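Local coordinates for glucokinase (Thermus thermophilus, PDB 3VOV), which probably transfers a phosphate group from ATP to glucose and related hexoses, as a zinc-binding hexokinase of the ROK family, at residues G165-G170 / E178-G183; R223-G228 / E253-A258. All blocks are in the same frame, centred on the assembly; numbering follows the deposited sequence.

Contact 1: residues G165-G170 / E178-G183; sequences GGPACG and EALAAG. With ZN (zinc ion), chain G.
Pro167 and Leu180 meet where the zinc-binding loop folds back over the short helix that follows it, and this is the tight end of the contact. The proline ring crosses the leucine at about a right angle, and Pro167 CD presses on Leu180 CD2 at 3.5 Å, closer than carbons usually approach. Ala179 carries the middle. Its methyl points into the loop, with Ala179 CB 3.6 Å from Pro167 O and 3.7 Å from Cys169 CB, lying against both the proline carbonyl and the cysteine side chain.

No direct hydrogen bond joins the two segments; the loop is anchored to the zinc ion through Cys169 SG at 2.3 Å. SG lies anti to the backbone N (chi1 -173°), which swings the sulfur off the loop toward the ion. His159, Cys171 and Cys176 complete the site, and Glu178, which packs on His159, closes the CxCGxxGCxE signature of ROK proteins.

Toward partly exposed Glu178 and Gly170 the contact opens and one water mediates it. Glu178 OE2 stays 4.1 Å from Cys169 SG. The water links the two segments, accepting from Gly170 N at 2.9 Å and donating to Glu178 OE2 at 2.7 Å. The other oxygen, OE1, is held by the backbone N of Ile136, and both carboxylate oxygens are thereby engaged.

Ile136 opens strand 136-142, which thus flanks the glutamate, while Leu180 reaches Tyr224 of helix 212-236 and Tyr192 of the second subunit packs on Ala179.

Contact 2: residues R223-G228 / E253-A258; sequences RYVGIG and EGYWEA
Helices 212-236 and 253-265, joined through strand 240-244 and the short helix 246-249, lean on each other here through Val225 and Tyr255 at one point and Arg223 and Ala258 at another. Their short segments come close enough for the backbones nearly to touch: Arg223 CA and Ala258 CA are 6.0 Å apart.

The more buried touch is made by a phenol. Tyr255 OH reaches Val225 CG2 at 3.7 Å, and the two side chains cross at about a right angle, so the end of the tyrosine, not its ring face, meets the methyl. With chi1 at 170°, CG opposite the backbone N, the tyrosine ring extends until its hydroxyl meets the valine. On the facing helix the branch used is the valine methyl beside the backbone N.

At the second point the methyl of Ala258 points at helix 212-236, whereas Arg223 starts out away from its partner, and the aliphatic Arg223 CG lies 4.2 Å from Ala258 O, a loose approach without a hydrogen bond. Glycerol, probably from the crystallisation liquor, accepts a weak hydrogen bond from Arg223 NE, and Ala258 O is also hydrogen-bonded to glycerol on this partly exposed side.

Further apolar neighbours widen the interface: Tyr255 and Ala258 both touch Ala222, and Val225 packs on Leu259. Helix 253-265 is the beta-alpha-beta crossover helix connecting the neighbouring parallel strands 240-244 and 275-277, and it packs here against the helix that leads into strand 240-244, an arrangement that belongs to the actin-like ATPase fold of the ROK kinases.

How the contacts relate
Contact 1 and contact 2 follow each other in series along the chain: the zinc loop and helix 177-181 close before helices 212-236 and 253-265 begin their pairing. Their centres are about 16 Å apart, but they touch directly. Ala181 CB packs on Val225 CG2 at 3.6 Å and Leu180 CD1 on Tyr224 CD1 at 3.7 Å, and Val225 CG2 sits between Ala181 of helix 177-181 and Tyr255 of helix 253-265. The assembly ties them once more, because Tyr224 OH is hydrogen-bonded to Gly165 O of the second subunit. Helix 212-236 thus links the helix following the metal loop, helix 253-265 and the subunit interface.

Contact 1: residues G165-G170 / E178-G183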
loop_
_atom_site.group_PDB
_atom_site.type_symbol
_atom_site.label_atom_id
_atom_site.label_comp_id
_atom_site.label_asym_id
_atom_site.label_seq_id
_atom_site.Cartn_x
_atom_site.Cartn_y
_atom_site.Cartn_z
ATOM N N GLY B 165 -1.849 3.506 -5.590
ATOM C CA GLY B 165 -0.558 3.216 -6.212
ATOM C C GLY B 165 -0.481 1.816 -6.810
ATOM O O GLY B 165 0.597 1.382 -7.259
ATOM N N GLY B 166 -1.616 1.108 -6.817
ATOM C CA GLY B 166 -1.748 -0.164 -7.505
ATOM C C GLY B 166 -1.839 -0.071 -9.055
ATOM O O GLY B 166 -1.596 0.975 -9.656
ATOM N N PRO B 167 -2.180 -1.169 -9.706
ATOM C CA PRO B 167 -2.158 -1.209 -11.179
ATOM C C PRO B 167 -3.298 -0.445 -11.775
ATOM O O PRO B 167 -4.409 -0.462 -11.235
ATOM C CB PRO B 167 -2.326 -2.697 -11.519
ATOM C CG PRO B 167 -2.242 -3.424 -10.198
ATOM C CD PRO B 167 -2.596 -2.453 -9.117
ATOM N N ALA B 168 -2.994 0.193 -12.902
ATOM C CA ALA B 168 -3.912 1.008 -13.710
ATOM C C ALA B 168 -5.197 0.253 -13.970
ATOM O O ALA B 168 -5.137 -0.944 -14.288
ATOM C CB ALA B 168 -3.211 1.353 -15.046
ATOM N N CYS B 169 -6.347 0.918 -13.835
ATOM C CA CYS B 169 -7.634 0.286 -14.097
ATOM C C CYS B 169 -8.212 0.780 -15.422
ATOM O O CYS B 169 -7.903 1.901 -15.848
ATOM C CB CYS B 169 -8.645 0.669 -12.997
ATOM S SG CYS B 169 -10.272 -0.213 -13.097
ATOM N N GLY B 170 -9.075 -0.018 -16.051
ATOM C CA GLY B 170 -9.740 0.466 -17.285
ATOM C C GLY B 170 -10.615 1.690 -17.051
ATOM O O GLY B 170 -10.850 2.477 -17.981
ATOM N N GLU B 178 -11.398 -4.188 -9.325
ATOM C CA GLU B 178 -11.363 -4.809 -10.655
ATOM C C GLU B 178 -9.941 -4.994 -11.147
ATOM O O GLU B 178 -9.553 -6.054 -11.649
ATOM C CB GLU B 178 -12.117 -3.944 -11.681
ATOM C CG GLU B 178 -12.007 -4.544 -13.079
ATOM C CD GLU B 178 -13.055 -3.976 -14.029
ATOM O OE1 GLU B 178 -14.189 -4.479 -13.992
ATOM O OE2 GLU B 178 -12.748 -3.019 -14.781
ATOM N N ALA B 179 -9.169 -3.938 -11.030
ATOM C CA ALA B 179 -7.827 -3.936 -11.594
ATOM C C ALA B 179 -6.875 -4.872 -10.788
ATOM O O ALA B 179 -5.737 -5.160 -11.225
ATOM C CB ALA B 179 -7.289 -2.528 -11.606
ATOM N N LEU B 180 -7.332 -5.316 -9.618
ATOM C CA LEU B 180 -6.516 -6.193 -8.780
ATOM C C LEU B 180 -6.856 -7.649 -8.940
ATOM O O LEU B 180 -5.981 -8.510 -8.752
ATOM C CB LEU B 180 -6.716 -5.847 -7.291
ATOM C CG LEU B 180 -6.126 -4.469 -6.879
ATOM C CD1 LEU B 180 -6.637 -4.137 -5.454
ATOM C CD2 LEU B 180 -4.543 -4.403 -6.962
ATOM N N ALA B 181 -8.146 -7.926 -9.212
ATOM C CA ALA B 181 -8.687 -9.272 -8.987
ATOM C C ALA B 181 -9.614 -9.810 -10.070
ATOM O O ALA B 181 -10.068 -10.974 -9.983
ATOM C CB ALA B 181 -9.407 -9.323 -7.622
ATOM N N ALA B 182 -9.920 -8.998 -11.082
ATOM C CA ALA B 182 -10.791 -9.508 -12.154
ATOM C C ALA B 182 -10.056 -10.599 -12.950
ATOM O O ALA B 182 -8.835 -10.693 -12.910
ATOM C CB ALA B 182 -11.224 -8.360 -13.094
ATOM N N GLY B 183 -10.832 -11.407 -13.681
ATOM C CA GLY B 183 -10.318 -12.280 -14.730
ATOM C C GLY B 183 -9.220 -11.698 -15.553
ATOM O O GLY B 183 -8.160 -12.279 -15.627
HETATM ZN ZN ZN G . -11.466 1.190 -11.793
HETATM O O HOH W 1 -10.157 -2.722 -15.648
#

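Contact 2: residues R223-G228 / E253-A258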
loop_
_atom_site.group_PDB
_atom_site.type_symbol
_atom_site.label_atom_id
_atom_site.label_comp_id
_atom_site.label_asym_id
_atom_site.label_seq_id
_atom_site.Cartn_x
_atom_site.Cartn_y
_atom_site.Cartn_z
ATOM N N ARG B 223 -7.582 -12.703 -1.714
ATOM C CA ARG B 223 -7.637 -11.846 -0.527
ATOM C C ARG B 223 -8.184 -10.423 -0.811
ATOM O O ARG B 223 -8.842 -9.850 0.052
ATOM C CB ARG B 223 -6.243 -11.724 0.129
ATOM C CG ARG B 223 -5.670 -13.098 0.682
ATOM C CD ARG B 223 -4.487 -12.839 1.624
ATOM N NE ARG B 223 -3.379 -12.270 0.880
ATOM C CZ ARG B 223 -2.525 -12.981 0.145
ATOM N NH1 ARG B 223 -2.609 -14.312 0.100
ATOM N NH2 ARG B 223 -1.569 -12.350 -0.511
ATOM N N TYR B 224 -7.835 -9.827 -1.960
ATOM C CA TYR B 224 -8.347 -8.479 -2.275
ATOM C C TYR B 224 -9.858 -8.502 -2.414
ATOM O O TYR B 224 -10.539 -7.552 -2.024
ATOM C CB TYR B 224 -7.712 -7.901 -3.539
ATOM C CG TYR B 224 -6.353 -7.237 -3.271
ATOM C CD1 TYR B 224 -6.235 -6.185 -2.351
ATOM C CD2 TYR B 224 -5.226 -7.642 -3.960
ATOM C CE1 TYR B 224 -4.967 -5.541 -2.129
ATOM C CE2 TYR B 224 -3.967 -7.049 -3.747
ATOM C CZ TYR B 224 -3.849 -6.035 -2.820
ATOM O OH TYR B 224 -2.638 -5.477 -2.655
ATOM N N VAL B 225 -10.392 -9.604 -2.943
ATOM C CA VAL B 225 -11.859 -9.731 -3.038
ATOM C C VAL B 225 -12.436 -9.786 -1.617
ATOM O O VAL B 225 -13.383 -9.073 -1.335
ATOM C CB VAL B 225 -12.298 -10.941 -3.866
ATOM C CG1 VAL B 225 -13.841 -11.084 -3.793
ATOM C CG2 VAL B 225 -11.831 -10.770 -5.357
ATOM N N GLY B 226 -11.839 -10.598 -0.733
ATOM C CA GLY B 226 -12.264 -10.670 0.655
ATOM C C GLY B 226 -12.198 -9.328 1.354
ATOM O O GLY B 226 -13.114 -8.927 2.113
ATOM N N ILE B 227 -11.101 -8.611 1.126
ATOM C CA ILE B 227 -10.942 -7.315 1.754
ATOM C C ILE B 227 -11.968 -6.323 1.214
ATOM O O ILE B 227 -12.520 -5.501 1.988
ATOM C CB ILE B 227 -9.497 -6.739 1.534
ATOM C CG1 ILE B 227 -8.473 -7.595 2.290
ATOM C CG2 ILE B 227 -9.414 -5.247 2.015
ATOM C CD1 ILE B 227 -6.983 -7.226 1.914
ATOM N N GLY B 228 -12.185 -6.336 -0.106
ATOM C CA GLY B 228 -13.102 -5.348 -0.709
ATOM C C GLY B 228 -14.537 -5.579 -0.236
ATOM O O GLY B 228 -15.246 -4.644 0.088
ATOM N N GLU B 253 -10.308 -24.526 -5.151
ATOM C CA GLU B 253 -10.836 -24.384 -3.783
ATOM C C GLU B 253 -9.970 -23.552 -2.817
ATOM O O GLU B 253 -10.510 -22.895 -1.888
ATOM C CB GLU B 253 -11.124 -25.740 -3.152
ATOM C CG GLU B 253 -12.248 -25.638 -2.108
ATOM C CD GLU B 253 -13.579 -25.178 -2.706
ATOM O OE1 GLU B 253 -13.952 -25.679 -3.816
ATOM O OE2 GLU B 253 -14.268 -24.339 -2.048
ATOM N N GLY B 254 -8.655 -23.594 -3.005
ATOM C CA GLY B 254 -7.761 -22.684 -2.270
ATOM C C GLY B 254 -8.136 -21.214 -2.456
ATOM O O GLY B 254 -7.871 -20.382 -1.570
ATOM N N TYR B 255 -8.760 -20.880 -3.599
ATOM C CA TYR B 255 -9.108 -19.472 -3.882
ATOM C C TYR B 255 -10.215 -19.054 -2.938
ATOM O O TYR B 255 -10.120 -18.068 -2.255
ATOM C CB TYR B 255 -9.541 -19.293 -5.344
ATOM C CG TYR B 255 -10.149 -17.931 -5.696
ATOM C CD1 TYR B 255 -9.335 -16.875 -6.165
ATOM C CD2 TYR B 255 -11.535 -17.721 -5.641
ATOM C CE1 TYR B 255 -9.900 -15.650 -6.519
ATOM C CE2 TYR B 255 -12.102 -16.475 -5.993
ATOM C CZ TYR B 255 -11.275 -15.464 -6.444
ATOM O OH TYR B 255 -11.831 -14.249 -6.754
ATOM N N TRP B 256 -11.249 -19.873 -2.868
ATOM C CA TRP B 256 -12.394 -19.588 -2.026
ATOM C C TRP B 256 -12.010 -19.547 -0.551
ATOM O O TRP B 256 -12.441 -18.639 0.187
ATOM C CB TRP B 256 -13.529 -20.571 -2.309
ATOM C CG TRP B 256 -14.844 -19.967 -1.989
ATOM C CD1 TRP B 256 -15.435 -19.891 -0.741
ATOM C CD2 TRP B 256 -15.729 -19.271 -2.894
ATOM N NE1 TRP B 256 -16.641 -19.221 -0.837
ATOM C CE2 TRP B 256 -16.834 -18.818 -2.135
ATOM C CE3 TRP B 256 -15.718 -19.032 -4.279
ATOM C CZ2 TRP B 256 -17.902 -18.121 -2.709
ATOM C CZ3 TRP B 256 -16.799 -18.342 -4.849
ATOM C CH2 TRP B 256 -17.856 -17.895 -4.065
ATOM N N GLU B 257 -11.138 -20.465 -0.124
ATOM C CA GLU B 257 -10.688 -20.471 1.269
ATOM C C GLU B 257 -9.938 -19.180 1.650
ATOM O O GLU B 257 -10.173 -18.606 2.717
ATOM C CB GLU B 257 -9.797 -21.702 1.570
ATOM C CG GLU B 257 -10.484 -23.051 1.234
ATOM C CD GLU B 257 -9.522 -24.291 1.160
ATOM O OE1 GLU B 257 -8.271 -24.167 0.995
ATOM O OE2 GLU B 257 -10.068 -25.422 1.246
ATOM N N ALA B 258 -9.023 -18.750 0.779
ATOM C CA ALA B 258 -8.200 -17.574 1.027
ATOM C C ALA B 258 -9.077 -16.340 1.019
ATOM O O ALA B 258 -8.893 -15.463 1.809
ATOM C CB ALA B 258 -7.103 -17.464 -0.005
#